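Terminase, large subunit (Bacillus phage spp1, PDB 2WBN) uses ATP to drive viral DNA into empty capsids and, through the nuclease domain seen here, cuts the genome to start and end packaging. Local coordinates at residues V89-T94 with I118-L123; V28-L33 with P182-K187; A65-H70 with P161-E166; D96-N101 with H125-I130. All blocks are in the same frame, centred on the assembly; numbering follows the deposited sequence.

Contact 1 (V89-T94 with I118-L123); sequences VSLKRT and IDALKL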
loop_
_atom_site.group_PDB
_atom_site.type_symbol
_atom_site.label_atom_id
_atom_site.label_comp_id
_atom_site.label_asym_id
_atom_site.label_seq_id
_atom_site.Cartn_x
_atom_site.Cartn_y
_atom_site.Cartn_z
ATOM N N VAL A 89 15.314 7.000 -4.094
ATOM C CA VAL A 89 15.125 5.669 -3.530
ATOM C C VAL A 89 16.408 5.165 -2.839
ATOM O O VAL A 89 17.496 5.118 -3.449
ATOM C CB VAL A 89 14.693 4.681 -4.620
ATOM C CG1 VAL A 89 14.547 3.256 -4.049
ATOM C CG2 VAL A 89 13.413 5.156 -5.303
ATOM N N SER A 90 16.274 4.827 -1.562
ATOM C CA SER A 90 17.362 4.249 -0.791
ATOM C C SER A 90 16.816 3.050 -0.041
ATOM O O SER A 90 15.871 3.171 0.759
ATOM C CB SER A 90 17.947 5.263 0.192
ATOM O OG SER A 90 18.853 4.619 1.082
ATOM N N LEU A 91 17.379 1.884 -0.339
ATOM C CA LEU A 91 17.071 0.689 0.428
ATOM C C LEU A 91 17.631 0.810 1.853
ATOM O O LEU A 91 16.997 0.351 2.796
ATOM C CB LEU A 91 17.608 -0.559 -0.282
ATOM C CG LEU A 91 17.047 -0.841 -1.686
ATOM C CD1 LEU A 91 17.496 -2.221 -2.184
ATOM C CD2 LEU A 91 15.508 -0.745 -1.669
ATOM N N LYS A 92 18.802 1.425 2.017
ATOM C CA LYS A 92 19.333 1.676 3.366
ATOM C C LYS A 92 18.321 2.472 4.211
ATOM O O LYS A 92 17.999 2.086 5.336
ATOM C CB LYS A 92 20.669 2.418 3.311
ATOM C CG LYS A 92 21.224 2.794 4.706
ATOM C CD LYS A 92 22.735 2.985 4.706
ATOM C CE LYS A 92 23.283 3.323 6.106
ATOM N NZ LYS A 92 22.896 2.312 7.156
ATOM N N ARG A 93 17.813 3.567 3.645
ATOM C CA ARG A 93 16.836 4.447 4.335
ATOM C C ARG A 93 15.532 3.722 4.629
ATOM O O ARG A 93 14.896 3.954 5.666
ATOM C CB ARG A 93 16.546 5.720 3.516
ATOM C CG ARG A 93 15.504 6.641 4.155
ATOM C CD ARG A 93 15.291 7.989 3.452
ATOM N NE ARG A 93 14.370 8.819 4.250
ATOM C CZ ARG A 93 13.208 9.353 3.850
ATOM N NH1 ARG A 93 12.765 9.214 2.604
ATOM N NH2 ARG A 93 12.476 10.060 4.721
ATOM N N THR A 94 15.131 2.844 3.722
ATOM C CA THR A 94 13.897 2.102 3.883
ATOM C C THR A 94 14.027 1.099 5.032
ATOM O O THR A 94 13.165 1.045 5.918
ATOM C CB THR A 94 13.540 1.409 2.580
ATOM O OG1 THR A 94 13.469 2.400 1.542
ATOM C CG2 THR A 94 12.224 0.695 2.684
ATOM N N ILE A 118 14.838 -6.894 -3.421
ATOM C CA ILE A 118 14.361 -7.793 -2.369
ATOM C C ILE A 118 15.523 -8.541 -1.691
ATOM O O ILE A 118 15.629 -8.542 -0.462
ATOM C CB ILE A 118 13.320 -8.771 -2.920
ATOM C CG1 ILE A 118 12.043 -8.007 -3.301
ATOM C CG2 ILE A 118 12.993 -9.861 -1.894
ATOM C CD1 ILE A 118 11.018 -8.850 -3.972
ATOM N N ASP A 119 16.393 -9.139 -2.495
ATOM C CA ASP A 119 17.592 -9.830 -1.991
ATOM C C ASP A 119 18.420 -8.859 -1.137
ATOM O O ASP A 119 18.814 -9.188 -0.029
ATOM C CB ASP A 119 18.465 -10.326 -3.150
ATOM C CG ASP A 119 17.866 -11.525 -3.911
ATOM O OD1 ASP A 119 16.979 -12.231 -3.398
ATOM O OD2 ASP A 119 18.324 -11.777 -5.045
ATOM N N ALA A 120 18.673 -7.664 -1.671
ATOM C CA ALA A 120 19.425 -6.618 -0.964
ATOM C C ALA A 120 18.863 -6.297 0.423
ATOM O O ALA A 120 19.608 -6.264 1.402
ATOM C CB ALA A 120 19.479 -5.338 -1.804
ATOM N N LEU A 121 17.557 -6.054 0.503
ATOM C CA LEU A 121 16.930 -5.746 1.796
ATOM C C LEU A 121 17.082 -6.898 2.792
ATOM O O LEU A 121 17.262 -6.655 3.984
ATOM C CB LEU A 121 15.451 -5.376 1.639
ATOM C CG LEU A 121 15.143 -3.946 1.174
ATOM C CD1 LEU A 121 13.655 -3.830 0.875
ATOM C CD2 LEU A 121 15.559 -2.885 2.203
ATOM N N LYS A 122 16.999 -8.133 2.290
ATOM C CA LYS A 122 17.179 -9.348 3.104
ATOM C C LYS A 122 18.627 -9.545 3.550
ATOM O O LYS A 122 18.919 -9.626 4.743
ATOM C CB LYS A 122 16.764 -10.606 2.319
ATOM C CG LYS A 122 15.389 -11.174 2.639
ATOM C CD LYS A 122 15.118 -12.440 1.814
ATOM C CE LYS A 122 14.139 -13.387 2.499
ATOM N NZ LYS A 122 14.769 -14.182 3.597
ATOM N N LEU A 123 19.527 -9.646 2.579
ATOM C CA LEU A 123 20.877 -10.122 2.847
ATOM C C LEU A 123 21.816 -8.983 3.227
ATOM O O LEU A 123 22.809 -9.205 3.894
ATOM C CB LEU A 123 21.415 -10.886 1.631
ATOM C CG LEU A 123 20.497 -11.989 1.075
ATOM C CD1 LEU A 123 21.141 -12.647 -0.118
ATOM C CD2 LEU A 123 20.134 -13.030 2.138
#

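Contact 2 (V28-L33 with P182-K187); sequences VPFENL and PRLEDK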
loop_
_atom_site.group_PDB
_atom_site.type_symbol
_atom_site.label_atom_id
_atom_site.label_comp_id
_atom_site.label_asym_id
_atom_site.label_seq_id
_atom_site.Cartn_x
_atom_site.Cartn_y
_atom_site.Cartn_z
ATOM N N VAL A 28 -17.008 6.961 -9.962
ATOM C CA VAL A 28 -16.091 7.388 -8.918
ATOM C C VAL A 28 -15.620 6.161 -8.147
ATOM O O VAL A 28 -16.440 5.421 -7.604
ATOM C CB VAL A 28 -16.784 8.329 -7.921
ATOM C CG1 VAL A 28 -15.826 8.711 -6.817
ATOM C CG2 VAL A 28 -17.329 9.561 -8.638
ATOM N N PRO A 29 -14.300 5.940 -8.084
ATOM C CA PRO A 29 -13.801 4.827 -7.298
ATOM C C PRO A 29 -13.684 5.154 -5.808
ATOM O O PRO A 29 -13.636 6.324 -5.422
ATOM C CB PRO A 29 -12.405 4.607 -7.875
ATOM C CG PRO A 29 -11.975 5.970 -8.289
ATOM C CD PRO A 29 -13.214 6.645 -8.782
ATOM N N PHE A 30 -13.599 4.109 -4.992
ATOM C CA PHE A 30 -13.315 4.234 -3.562
ATOM C C PHE A 30 -14.291 5.163 -2.835
ATOM O O PHE A 30 -13.905 5.950 -1.954
ATOM C CB PHE A 30 -11.867 4.690 -3.325
ATOM C CG PHE A 30 -10.820 3.717 -3.820
ATOM C CD1 PHE A 30 -9.822 4.130 -4.701
ATOM C CD2 PHE A 30 -10.815 2.403 -3.372
ATOM C CE1 PHE A 30 -8.837 3.234 -5.143
ATOM C CE2 PHE A 30 -9.858 1.505 -3.803
ATOM C CZ PHE A 30 -8.854 1.921 -4.699
ATOM N N GLU A 31 -15.572 5.050 -3.185
ATOM C CA GLU A 31 -16.620 5.713 -2.414
ATOM C C GLU A 31 -16.512 5.305 -0.953
ATOM O O GLU A 31 -16.912 6.062 -0.073
ATOM C CB GLU A 31 -18.002 5.369 -2.966
ATOM C CG GLU A 31 -18.274 5.954 -4.350
ATOM C CD GLU A 31 -19.633 5.546 -4.888
ATOM O OE1 GLU A 31 -20.587 5.534 -4.097
ATOM O OE2 GLU A 31 -19.732 5.238 -6.091
ATOM N N ASN A 32 -15.932 4.132 -0.704
ATOM C CA ASN A 32 -15.674 3.623 0.652
ATOM C C ASN A 32 -14.619 4.346 1.515
ATOM O O ASN A 32 -14.340 3.905 2.635
ATOM C CB ASN A 32 -15.327 2.134 0.588
ATOM C CG ASN A 32 -14.025 1.861 -0.120
ATOM O OD1 ASN A 32 -13.358 2.792 -0.557
ATOM N ND2 ASN A 32 -13.654 0.581 -0.234
ATOM N N LEU A 33 -14.056 5.446 1.040
ATOM C CA LEU A 33 -12.976 6.122 1.780
ATOM C C LEU A 33 -13.490 6.887 2.981
ATOM O O LEU A 33 -14.488 7.594 2.869
ATOM C CB LEU A 33 -12.192 7.085 0.880
ATOM C CG LEU A 33 -11.215 6.494 -0.133
ATOM C CD1 LEU A 33 -10.448 7.640 -0.813
ATOM C CD2 LEU A 33 -10.252 5.544 0.547
ATOM N N PRO A 182 -13.053 -0.094 -15.682
ATOM C CA PRO A 182 -12.780 -0.518 -14.301
ATOM C C PRO A 182 -11.285 -0.746 -14.012
ATOM O O PRO A 182 -10.905 -1.686 -13.298
ATOM C CB PRO A 182 -13.606 -1.818 -14.165
ATOM C CG PRO A 182 -14.173 -2.118 -15.553
ATOM C CD PRO A 182 -13.442 -1.244 -16.520
ATOM N N ARG A 183 -10.454 0.136 -14.562
ATOM C CA ARG A 183 -9.037 0.146 -14.328
ATOM C C ARG A 183 -8.719 1.542 -13.784
ATOM O O ARG A 183 -9.143 2.541 -14.374
ATOM C CB ARG A 183 -8.322 -0.100 -15.654
ATOM C CG ARG A 183 -6.915 -0.680 -15.537
ATOM C CD ARG A 183 -6.254 -0.813 -16.918
ATOM N NE ARG A 183 -7.164 -1.350 -17.944
ATOM C CZ ARG A 183 -7.006 -1.196 -19.263
ATOM N NH1 ARG A 183 -5.970 -0.513 -19.757
ATOM N NH2 ARG A 183 -7.894 -1.729 -20.103
ATOM N N LEU A 184 -8.002 1.620 -12.661
ATOM C CA LEU A 184 -7.549 2.920 -12.162
ATOM C C LEU A 184 -6.425 3.452 -13.033
ATOM O O LEU A 184 -5.670 2.683 -13.644
ATOM C CB LEU A 184 -7.059 2.833 -10.706
ATOM C CG LEU A 184 -8.098 2.458 -9.646
ATOM C CD1 LEU A 184 -7.424 2.261 -8.278
ATOM C CD2 LEU A 184 -9.173 3.511 -9.578
ATOM N N GLU A 185 -6.311 4.777 -13.075
ATOM C CA GLU A 185 -5.159 5.428 -13.689
ATOM C C GLU A 185 -3.887 4.832 -13.116
ATOM O O GLU A 185 -3.826 4.504 -11.921
ATOM C CB GLU A 185 -5.149 6.918 -13.417
ATOM C CG GLU A 185 -6.285 7.679 -14.036
ATOM C CD GLU A 185 -6.502 9.055 -13.406
ATOM O OE1 GLU A 185 -6.376 9.230 -12.143
ATOM O OE2 GLU A 185 -6.840 9.967 -14.191
ATOM N N ASP A 186 -2.885 4.700 -13.987
ATOM C CA ASP A 186 -1.580 4.159 -13.627
ATOM C C ASP A 186 -0.594 5.308 -13.417
ATOM O O ASP A 186 0.423 5.432 -14.105
ATOM C CB ASP A 186 -1.082 3.221 -14.740
ATOM C CG ASP A 186 0.178 2.507 -14.354
ATOM O OD1 ASP A 186 0.464 2.436 -13.137
ATOM O OD2 ASP A 186 0.898 2.037 -15.252
ATOM N N LYS A 187 -0.910 6.158 -12.460
ATOM C CA LYS A 187 -0.192 7.401 -12.265
ATOM C C LYS A 187 -0.585 7.920 -10.887
ATOM O O LYS A 187 -1.746 7.803 -10.506
ATOM C CB LYS A 187 -0.612 8.375 -13.370
ATOM C CG LYS A 187 -0.375 9.846 -13.103
ATOM C CD LYS A 187 -0.701 10.688 -14.334
ATOM C CE LYS A 187 -0.097 12.086 -14.221
ATOM N NZ LYS A 187 1.378 12.095 -14.534
#

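Contact 3 (A65-H70 with P161-E166); sequences AFVRWH and PNIARE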
loop_
_atom_site.group_PDB
_atom_site.type_symbol
_atom_site.label_atom_id
_atom_site.label_comp_id
_atom_site.label_asym_id
_atom_site.label_seq_id
_atom_site.Cartn_x
_atom_site.Cartn_y
_atom_site.Cartn_z
ATOM N N ALA A 65 7.465 3.300 -2.324
ATOM C CA ALA A 65 6.318 3.495 -1.420
ATOM C C ALA A 65 6.139 2.268 -0.530
ATOM O O ALA A 65 5.855 1.159 -1.025
ATOM C CB ALA A 65 5.061 3.772 -2.215
ATOM N N PHE A 66 6.409 2.463 0.764
ATOM C CA PHE A 66 6.152 1.473 1.805
ATOM C C PHE A 66 4.835 1.815 2.509
ATOM O O PHE A 66 4.628 2.967 2.902
ATOM C CB PHE A 66 7.281 1.480 2.838
ATOM C CG PHE A 66 6.992 0.658 4.061
ATOM C CD1 PHE A 66 7.161 -0.722 4.042
ATOM C CD2 PHE A 66 6.539 1.257 5.222
ATOM C CE1 PHE A 66 6.892 -1.485 5.162
ATOM C CE2 PHE A 66 6.256 0.498 6.352
ATOM C CZ PHE A 66 6.427 -0.872 6.320
ATOM N N VAL A 67 3.958 0.827 2.669
ATOM C CA VAL A 67 2.697 1.037 3.410
ATOM C C VAL A 67 2.535 -0.034 4.492
ATOM O O VAL A 67 2.948 -1.184 4.302
ATOM C CB VAL A 67 1.464 1.072 2.465
ATOM C CG1 VAL A 67 1.640 2.164 1.394
ATOM C CG2 VAL A 67 1.177 -0.333 1.813
ATOM N N ARG A 68 1.942 0.369 5.622
ATOM C CA ARG A 68 1.551 -0.522 6.701
ATOM C C ARG A 68 0.087 -0.243 7.063
ATOM O O ARG A 68 -0.271 0.902 7.337
ATOM C CB ARG A 68 2.446 -0.302 7.911
ATOM C CG ARG A 68 2.095 -1.106 9.173
ATOM C CD ARG A 68 2.954 -0.608 10.349
ATOM N NE ARG A 68 2.719 -1.319 11.620
ATOM C CZ ARG A 68 3.327 -2.441 12.016
ATOM N NH1 ARG A 68 4.217 -3.047 11.248
ATOM N NH2 ARG A 68 3.026 -2.981 13.202
ATOM N N TRP A 69 -0.724 -1.299 7.039
ATOM C CA TRP A 69 -2.165 -1.245 7.309
ATOM C C TRP A 69 -2.563 -2.273 8.364
ATOM O O TRP A 69 -1.866 -3.269 8.565
ATOM C CB TRP A 69 -2.921 -1.639 6.055
ATOM C CG TRP A 69 -2.779 -0.764 4.896
ATOM C CD1 TRP A 69 -1.774 -0.784 3.957
ATOM C CD2 TRP A 69 -3.710 0.222 4.468
ATOM N NE1 TRP A 69 -2.011 0.175 3.001
ATOM C CE2 TRP A 69 -3.201 0.797 3.286
ATOM C CE3 TRP A 69 -4.907 0.711 4.990
ATOM C CZ2 TRP A 69 -3.860 1.827 2.620
ATOM C CZ3 TRP A 69 -5.557 1.729 4.330
ATOM C CH2 TRP A 69 -5.046 2.278 3.166
ATOM N N HIS A 70 -3.717 -2.051 8.984
ATOM C CA HIS A 70 -4.392 -3.053 9.794
ATOM C C HIS A 70 -5.665 -3.492 9.085
ATOM O O HIS A 70 -6.390 -2.670 8.507
ATOM C CB HIS A 70 -4.767 -2.503 11.166
ATOM C CG HIS A 70 -5.687 -3.407 11.937
ATOM N ND1 HIS A 70 -5.293 -4.637 12.415
ATOM C CD2 HIS A 70 -6.987 -3.268 12.291
ATOM C CE1 HIS A 70 -6.308 -5.215 13.034
ATOM N NE2 HIS A 70 -7.347 -4.402 12.979
ATOM N N PRO A 161 -0.111 10.912 4.917
ATOM C CA PRO A 161 -0.606 11.958 3.985
ATOM C C PRO A 161 -0.557 11.562 2.517
ATOM O O PRO A 161 -1.408 12.003 1.739
ATOM C CB PRO A 161 0.313 13.148 4.248
ATOM C CG PRO A 161 1.519 12.584 4.906
ATOM C CD PRO A 161 1.046 11.386 5.687
ATOM N N ASN A 162 0.427 10.739 2.145
ATOM C CA ASN A 162 0.536 10.291 0.766
ATOM C C ASN A 162 -0.573 9.315 0.374
ATOM O O ASN A 162 -1.212 9.479 -0.674
ATOM C CB ASN A 162 1.919 9.648 0.501
ATOM C CG ASN A 162 3.044 10.660 0.520
ATOM O OD1 ASN A 162 3.140 11.484 -0.384
ATOM N ND2 ASN A 162 3.899 10.611 1.547
ATOM N N ILE A 163 -0.802 8.312 1.202
ATOM C CA ILE A 163 -1.940 7.398 1.032
ATOM C C ILE A 163 -3.258 8.188 0.925
ATOM O O ILE A 163 -4.050 7.970 0.003
ATOM C CB ILE A 163 -2.041 6.370 2.197
ATOM C CG1 ILE A 163 -0.891 5.368 2.154
ATOM C CG2 ILE A 163 -3.369 5.576 2.130
ATOM C CD1 ILE A 163 -0.761 4.505 3.410
ATOM N N ALA A 164 -3.466 9.129 1.844
ATOM C CA ALA A 164 -4.657 9.987 1.816
ATOM C C ALA A 164 -4.822 10.722 0.477
ATOM O O ALA A 164 -5.875 10.661 -0.125
ATOM C CB ALA A 164 -4.651 11.004 2.996
ATOM N N ARG A 165 -3.762 11.375 -0.002
ATOM C CA ARG A 165 -3.804 12.128 -1.237
ATOM C C ARG A 165 -4.058 11.219 -2.444
ATOM O O ARG A 165 -4.919 11.500 -3.268
ATOM C CB ARG A 165 -2.502 12.907 -1.449
ATOM C CG ARG A 165 -2.547 13.817 -2.696
ATOM C CD ARG A 165 -1.245 14.574 -2.950
ATOM N NE ARG A 165 -0.088 13.720 -2.735
ATOM C CZ ARG A 165 0.375 12.832 -3.595
ATOM N NH1 ARG A 165 1.422 12.099 -3.244
ATOM N NH2 ARG A 165 -0.200 12.652 -4.795
ATOM N N GLU A 166 -3.347 10.107 -2.516
ATOM C CA GLU A 166 -3.446 9.277 -3.706
ATOM C C GLU A 166 -4.816 8.628 -3.792
ATOM O O GLU A 166 -5.427 8.622 -4.865
ATOM C CB GLU A 166 -2.330 8.252 -3.744
ATOM C CG GLU A 166 -0.977 8.869 -3.974
ATOM C CD GLU A 166 0.060 7.833 -4.341
ATOM O OE1 GLU A 166 -0.148 6.644 -3.999
ATOM O OE2 GLU A 166 1.051 8.208 -4.997
#

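Contact 4 (D96-N101 with H125-I130); sequences DFVRKN and HGINRI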
loop_
_atom_site.group_PDB
_atom_site.type_symbol
_atom_site.label_atom_id
_atom_site.label_comp_id
_atom_site.label_asym_id
_atom_site.label_seq_id
_atom_site.Cartn_x
_atom_site.Cartn_y
_atom_site.Cartn_z
ATOM N N ASP A 96 16.256 1.193 7.499
ATOM C CA ASP A 96 16.387 1.973 8.738
ATOM C C ASP A 96 15.018 2.402 9.297
ATOM O O ASP A 96 14.772 2.291 10.501
ATOM C CB ASP A 96 17.322 3.176 8.543
ATOM C CG ASP A 96 18.782 2.758 8.356
ATOM O OD1 ASP A 96 19.069 1.535 8.393
ATOM O OD2 ASP A 96 19.657 3.642 8.165
ATOM N N PHE A 97 14.129 2.857 8.423
ATOM C CA PHE A 97 12.782 3.270 8.816
ATOM C C PHE A 97 11.989 2.099 9.378
ATOM O O PHE A 97 11.331 2.218 10.425
ATOM C CB PHE A 97 12.027 3.893 7.624
ATOM C CG PHE A 97 10.602 4.217 7.926
ATOM C CD1 PHE A 97 10.274 5.383 8.616
ATOM C CD2 PHE A 97 9.583 3.361 7.544
ATOM C CE1 PHE A 97 8.950 5.691 8.904
ATOM C CE2 PHE A 97 8.255 3.659 7.839
ATOM C CZ PHE A 97 7.943 4.831 8.515
ATOM N N VAL A 98 12.076 0.958 8.699
ATOM C CA VAL A 98 11.374 -0.251 9.112
ATOM C C VAL A 98 11.905 -0.740 10.459
ATOM O O VAL A 98 11.130 -0.992 11.391
ATOM C CB VAL A 98 11.457 -1.344 7.998
ATOM C CG1 VAL A 98 11.099 -2.721 8.541
ATOM C CG2 VAL A 98 10.531 -0.964 6.851
ATOM N N ARG A 99 13.231 -0.837 10.580
ATOM C CA ARG A 99 13.851 -1.200 11.859
ATOM C C ARG A 99 13.528 -0.197 12.974
ATOM O O ARG A 99 13.078 -0.594 14.050
ATOM C CB ARG A 99 15.373 -1.375 11.712
ATOM C CG ARG A 99 15.798 -2.737 11.160
ATOM C CD ARG A 99 17.287 -2.995 11.409
ATOM N NE ARG A 99 18.089 -1.964 10.763
ATOM C CZ ARG A 99 18.406 -1.949 9.472
ATOM N NH1 ARG A 99 19.119 -0.943 8.985
ATOM N NH2 ARG A 99 18.013 -2.927 8.656
ATOM N N LYS A 100 13.730 1.096 12.709
ATOM C CA LYS A 100 13.481 2.159 13.701
ATOM C C LYS A 100 12.088 2.036 14.334
ATOM O O LYS A 100 11.940 2.176 15.547
ATOM C CB LYS A 100 13.643 3.545 13.071
ATOM C CG LYS A 100 13.969 4.675 14.037
ATOM C CD LYS A 100 13.445 6.034 13.512
ATOM C CE LYS A 100 14.176 7.231 14.138
ATOM N NZ LYS A 100 13.295 8.448 14.259
ATOM N N ASN A 101 11.082 1.747 13.516
ATOM C CA ASN A 101 9.708 1.628 13.993
ATOM C C ASN A 101 9.306 0.231 14.462
ATOM O O ASN A 101 8.152 0.002 14.778
ATOM C CB ASN A 101 8.762 2.093 12.883
ATOM C CG ASN A 101 8.806 3.587 12.686
ATOM O OD1 ASN A 101 8.231 4.332 13.471
ATOM N ND2 ASN A 101 9.496 4.034 11.652
ATOM N N HIS A 125 20.563 -5.646 4.387
ATOM C CA HIS A 125 19.971 -4.748 5.376
ATOM C C HIS A 125 19.189 -5.459 6.483
ATOM O O HIS A 125 18.586 -4.808 7.326
ATOM C CB HIS A 125 19.083 -3.724 4.659
ATOM C CG HIS A 125 19.799 -2.979 3.578
ATOM N ND1 HIS A 125 20.877 -2.163 3.833
ATOM C CD2 HIS A 125 19.622 -2.957 2.236
ATOM C CE1 HIS A 125 21.321 -1.652 2.700
ATOM N NE2 HIS A 125 20.575 -2.116 1.714
ATOM N N GLY A 126 19.180 -6.787 6.468
ATOM C CA GLY A 126 18.580 -7.574 7.552
ATOM C C GLY A 126 17.066 -7.511 7.697
ATOM O O GLY A 126 16.536 -7.774 8.786
ATOM N N ILE A 127 16.359 -7.176 6.618
ATOM C CA ILE A 127 14.894 -7.227 6.630
ATOM C C ILE A 127 14.486 -8.629 6.174
ATOM O O ILE A 127 14.307 -8.890 4.987
ATOM C CB ILE A 127 14.262 -6.127 5.744
ATOM C CG1 ILE A 127 14.827 -4.752 6.122
ATOM C CG2 ILE A 127 12.731 -6.141 5.873
ATOM C CD1 ILE A 127 14.455 -4.287 7.528
ATOM N N ASN A 128 14.350 -9.526 7.144
ATOM C CA ASN A 128 14.206 -10.948 6.875
ATOM C C ASN A 128 12.839 -11.337 6.352
ATOM O O ASN A 128 12.735 -12.212 5.483
ATOM C CB ASN A 128 14.494 -11.746 8.145
ATOM C CG ASN A 128 15.923 -11.580 8.622
ATOM O OD1 ASN A 128 16.870 -11.583 7.824
ATOM N ND2 ASN A 128 16.093 -11.444 9.936
ATOM N N ARG A 129 11.797 -10.696 6.879
ATOM C CA ARG A 129 10.420 -11.029 6.523
ATOM C C ARG A 129 9.954 -10.234 5.314
ATOM O O ARG A 129 8.865 -9.680 5.294
ATOM C CB ARG A 129 9.496 -10.808 7.727
ATOM C CG ARG A 129 9.869 -11.697 8.910
ATOM C CD ARG A 129 8.995 -11.521 10.126
ATOM N NE ARG A 129 9.600 -12.199 11.279
ATOM C CZ ARG A 129 8.980 -12.473 12.425
ATOM N NH1 ARG A 129 7.706 -12.140 12.610
ATOM N NH2 ARG A 129 9.640 -13.093 13.400
ATOM N N ILE A 130 10.795 -10.137 4.302
ATOM C CA ILE A 130 10.367 -9.545 3.050
ATOM C C ILE A 130 10.230 -10.690 2.066
ATOM O O ILE A 130 11.076 -11.605 2.040
ATOM C CB ILE A 130 11.334 -8.455 2.550
ATOM C CG1 ILE A 130 10.799 -7.814 1.261
ATOM C CG2 ILE A 130 12.751 -9.013 2.324
ATOM C CD1 ILE A 130 11.285 -6.424 1.043
#

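Contact 1 (V89-T94 with I118-L123)
Leu91 lays its side chain over one turn of helix 115-124, against Ala120 and Leu121. Its CD1 branch meets the methyl group of Ala120, with CD1 to CB at 3.7 Å. Closer to the backbone, Leu91 CB lies 4.0 Å from Leu121 CD2. The same CD2 methyl also rests against the backbone of Leu91, 3.6 Å from Leu91 O. So one branch of Leu91 reaches out to the small alanine, while one branch of Leu121 comes back to the base of Leu91. Leu121 has CG anti to its carbonyl carbon (chi1 -79°), which turns the end of the side chain toward Leu91, where CD2 makes the contact.

The first turn of helix 91-100 is fastened around Ser90, its N-cap. Arg93 N donates to Ser90 OG at 3.0 Å in a nearly straight bond (167° at the hydrogen). Ser90 O accepts two bonds from Thr94. Thr94 OG1 reaches it at 2.6 Å and Thr94 N at 3.1 Å, from opposite faces of the carbonyl plane. These bonds fix the turn from which Leu91 projects.

Phe57 touches both Leu91 and Leu121, and the side chain of Leu121 is about 9 Å from that of Asp111, a manganese ligand. The arrangement is plain helix-to-helix packing, here between helices 91-100 and 115-124 of an RNase H-like nuclease fold.

Contact 2 (V28-L33 with P182-K187)
Leu184 reaches toward the 28-33 loop and divides its two methyl groups between Pro29 and Phe30. CD1 meets the far end of the phenylalanine ring, 3.6 Å from Phe30 CE1 and 3.9 Å from Phe30 CZ. It comes in at a slant to the ring plane. CD2 packs on the proline ring, 3.8 Å from Pro29 CB and 3.9 Å from Pro29 CG. All three residues are buried, and the contact is wholly apolar.

In Leu184, CG stands anti to the carbonyl carbon (chi1 -64°), which points it at the 28-33 loop. CD1 and CD2 then diverge, one to Phe30 and the other to Pro29. Phe30 starts a type I beta turn that ends at Leu33. The turn is closed by Leu33 N donating to Phe30 O at 3.0 Å. Phe30 itself, at the start of the turn, has a positive phi of 55°.

The backbones on both sides are tied down by side chains from other parts of the chain: Phe30 N donates to Asp148 OD1, Leu184 N donates to Glu144 OE1, and Leu184 O accepts from Gln173 NE2. The contact joins the loop before strand 33-35 to the loop before helix 190-198, whose manganese ligand Asp193 has its side chain about 7 Å from that of Leu184. Around it, Leu147 of helix 140-148, Ile153 of strand 152-155 and Phe167 of helix 161-169 pack on Phe30, and Tyr172 of strand 172-174 touches both Pro29 and Leu184.

Contact 3 (A65-H70 with P161-E166)
Glu166 N donates to Asn162 O at 2.9 Å, a helix bond that spans Ile163, the residue that meets Val67 and Trp69 of the strand. Ile163 uses both of its branches. Its CD1 lies 3.9 Å from Val67 CG1, and the two side chains meet at a slant. Its CG2 sits equally near two atoms of the indole, 3.8 Å from both Trp69 CZ2 and Trp69 CH2. Here the isoleucine and the tryptophan run past each other in opposite directions.

With CG2 anti to its backbone N and CG1 beside that N (chi1 -69°), Ile163 sends one branch to each partner. Val67 also serves Trp69, because its CG2 lies at the edge of the indole ring, in its plane. All three residues are buried.

Glu83 accepts from Asn162 N and Ile163 N, which ties the first turn of helix 161-169 to strand 77-86. Val67 lies about 8 Å, side chain to side chain, from the manganese ligands Asp56 and His190. The contact packs helix 161-169 on strand 64-72 of the mixed sheet. Helix 190-198 lies beside both, with Thr191 touching Val67 and Ile163.

Contact 4 (D96-N101 with H125-I130)
A chi1 of -53° and a chi2 of -66° fold the side chain of Ile127, and its CD1 meets Val98 CG1 at 3.8 Å. That valine branch is the one anti to its backbone N (chi1 164°). The two side chains meet at a slant, and both residues are buried.

Arg99 flanks this apolar pair. Its chain bends at chi3 and comes round beside Ile127, with Arg99 NH2 4.0 Å from Ile127 CD1. Arg99 CG lies 4.2 Å from the same methyl group. The guanidinium group pairs with Asp96 one turn back in a salt bridge, Arg99 NH1 to Asp96 OD1, modelled short at 2.5 Å. His125 O lies near the edge of the guanidinium, but the model puts it too close to be trusted.

Gly126, with positive phi, is the first residue to leave helical geometry after helix 115-124. At the end of the other helix, Asn101 N (3.1 Å) and Asn101 ND2 (2.9 Å) both donate to Phe97 O, from opposite faces of its plane.

The contact sets helix 91-100 against the loop that leads from helix 115-124 into strand 130-132. Ala95 touches His125 and Ile127 from the same helix, Tyr103 lies against Val98, and Phe97 reaches Leu84 of strand 77-86.

In the fold
Contacts 1 and 4 are neighbours, with centres about 8 Å apart and segments that alternate along the chain. Both use helix 91-100, and Leu121 O and Ile127 N, 2.8 Å apart, probably bond between them. Together they fasten that helix to helix 115-124 and the loop after it. Contact 3 lies near the middle of the domain, its centre about 18 Å from that of contact 4. Phe66 of its strand packs on Phe97 and Val98. Contact 2 is about 30 Å from contact 1, centre to centre, across the chain's centre. It closes a loop containing all the others and brings the start of the modelled chain to the loop before helix 190-198, which carries two manganese ligands.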